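Local coordinates for uncharacterized protein MG027 (Mycoplasma genitalium, PDB 1Q8C) that is of unknown function but adopts an all-helical fold like that of NusB proteins, the transcription antitermination factors that bind RNA, at residues A104-A109 / Q142-L147. Sequence-based numbering, arbitrary orientation.
Sequences AVVLCA and QTHALL
Val106 and Thr143 carry this contact, in which one side of helix 100-116, part of the NusB-like helical bundle, receives a C-terminal loop that follows helix 120-133. Thr143 sits at the centre of what fits an inverse gamma turn, and the CA atoms of Val106 and Thr143 are the closest across the two segments, 5.6 Å apart. The threonine methyl does the touching: CG2 lies anti to the backbone N (chi1 -48°, measured to OG1), which directs it at the helix, where it reaches both Val106 and, one turn on, Ala109. CG1 of Val106 lies among Thr143, His144 and Leu147 in loose van der Waals contacts. Thr143 CG2 and Leu147 CD1 are each 4.4 Å from this methyl. The His144 ring meets it edge-on, near the ring plane, with CD2 4.3 Å from CG1. No hydrogen bond crosses between the segments. On the loop side the imidazole has the carbonyl O of Gln142 over the centre of one face, 3.7 Å above the plane, while a weak, bent bond runs from ND1 to OE1 of the same glutamine. Ile75 of helix 55-81 also packs on Val106, and Ile124 and Ala127 of helix 120-133 on Thr143, placing the loop against the bundle interior. Packing is tightest between two methyls, Ala109 CB and Thr143 CG2, whose 3.3 Å separation is shorter than usual for carbons in van der Waals contact.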
loop_
_atom_site.group_PDB
_atom_site.type_symbol
_atom_site.label_atom_id
_atom_site.label_comp_id
_atom_site.label_asym_id
_atom_site.label_seq_id
_atom_site.Cartn_x
_atom_site.Cartn_y
_atom_site.Cartn_z
ATOM N N ALA A 104 2.071 -4.072 3.381
ATOM C CA ALA A 104 1.389 -4.116 2.081
ATOM C C ALA A 104 0.346 -3.007 1.988
ATOM O O ALA A 104 0.149 -2.410 0.930
ATOM C CB ALA A 104 0.739 -5.497 1.866
ATOM N N VAL A 105 -0.320 -2.747 3.115
ATOM C CA VAL A 105 -1.260 -1.641 3.224
ATOM C C VAL A 105 -0.545 -0.288 3.047
ATOM O O VAL A 105 -1.042 0.583 2.340
ATOM C CB VAL A 105 -1.979 -1.628 4.582
ATOM C CG1 VAL A 105 -2.753 -0.306 4.759
ATOM C CG2 VAL A 105 -2.894 -2.836 4.721
ATOM N N VAL A 106 0.612 -0.112 3.680
ATOM C CA VAL A 106 1.355 1.144 3.555
ATOM C C VAL A 106 1.908 1.314 2.117
ATOM O O VAL A 106 1.850 2.392 1.560
ATOM C CB VAL A 106 2.515 1.256 4.568
ATOM C CG1 VAL A 106 3.373 2.487 4.252
ATOM C CG2 VAL A 106 1.984 1.367 6.004
ATOM N N LEU A 107 2.449 0.265 1.523
ATOM C CA LEU A 107 2.948 0.374 0.148
ATOM C C LEU A 107 1.843 0.686 -0.849
ATOM O O LEU A 107 2.101 1.298 -1.881
ATOM C CB LEU A 107 3.653 -0.910 -0.268
ATOM C CG LEU A 107 4.991 -1.086 0.441
ATOM C CD1 LEU A 107 5.433 -2.527 0.354
ATOM C CD2 LEU A 107 6.016 -0.157 -0.166
ATOM N N CYS A 108 0.614 0.275 -0.556
ATOM C CA CYS A 108 -0.491 0.540 -1.479
ATOM C C CYS A 108 -0.809 2.027 -1.471
ATOM O O CYS A 108 -1.029 2.618 -2.518
ATOM C CB CYS A 108 -1.723 -0.316 -1.142
ATOM S SG CYS A 108 -3.206 -0.029 -2.184
ATOM N N ALA A 109 -0.802 2.623 -0.278
ATOM C CA ALA A 109 -1.062 4.047 -0.078
ATOM C C ALA A 109 -0.028 4.943 -0.773
ATOM O O ALA A 109 -0.375 5.980 -1.365
ATOM C CB ALA A 109 -1.092 4.357 1.430
ATOM N N GLN A 142 -0.426 4.208 11.571
ATOM C CA GLN A 142 -1.042 5.038 10.543
ATOM C C GLN A 142 -0.302 4.853 9.239
ATOM O O GLN A 142 0.755 4.230 9.219
ATOM C CB GLN A 142 -1.010 6.523 10.998
ATOM C CG GLN A 142 0.313 7.318 10.798
ATOM C CD GLN A 142 1.612 6.684 11.392
ATOM O OE1 GLN A 142 2.652 7.361 11.478
ATOM N NE2 GLN A 142 1.555 5.422 11.787
ATOM N N THR A 143 -0.827 5.408 8.144
ATOM C CA THR A 143 -0.058 5.400 6.888
ATOM C C THR A 143 0.897 6.543 7.000
ATOM O O THR A 143 0.961 7.415 6.136
ATOM C CB THR A 143 -0.876 5.663 5.677
ATOM O OG1 THR A 143 -2.052 4.852 5.704
ATOM C CG2 THR A 143 -0.076 5.226 4.438
ATOM N N HIS A 144 1.613 6.559 8.100
ATOM C CA HIS A 144 2.492 7.634 8.362
ATOM C C HIS A 144 1.928 8.938 7.758
ATOM O O HIS A 144 1.835 9.122 6.526
ATOM C CB HIS A 144 3.877 7.181 7.926
ATOM C CG HIS A 144 4.233 5.834 8.490
ATOM N ND1 HIS A 144 4.499 5.638 9.830
ATOM C CD2 HIS A 144 4.281 4.605 7.918
ATOM C CE1 HIS A 144 4.743 4.355 10.046
ATOM N NE2 HIS A 144 4.620 3.707 8.901
ATOM N N ALA A 145 1.472 9.797 8.678
ATOM C CA ALA A 145 1.162 11.190 8.392
ATOM C C ALA A 145 2.476 11.794 7.936
ATOM O O ALA A 145 2.498 12.855 7.320
ATOM C CB ALA A 145 0.631 11.915 9.668
ATOM N N LEU A 146 3.569 11.087 8.247
ATOM C CA LEU A 146 4.912 11.456 7.792
ATOM C C LEU A 146 5.264 11.009 6.353
ATOM O O LEU A 146 5.973 11.738 5.663
ATOM C CB LEU A 146 5.968 10.940 8.781
ATOM C CG LEU A 146 6.028 11.742 10.093
ATOM C CD1 LEU A 146 6.204 10.816 11.290
ATOM C CD2 LEU A 146 7.138 12.822 10.072
ATOM N N LEU A 147 4.779 9.848 5.895
ATOM C CA LEU A 147 5.158 9.346 4.565
ATOM C C LEU A 147 4.365 9.900 3.381
ATOM O O LEU A 147 4.895 9.931 2.275
ATOM C CB LEU A 147 5.153 7.798 4.505
ATOM C CG LEU A 147 6.386 7.116 5.136
ATOM C CD1 LEU A 147 6.273 5.606 5.161
ATOM C CD2 LEU A 147 7.674 7.498 4.427
#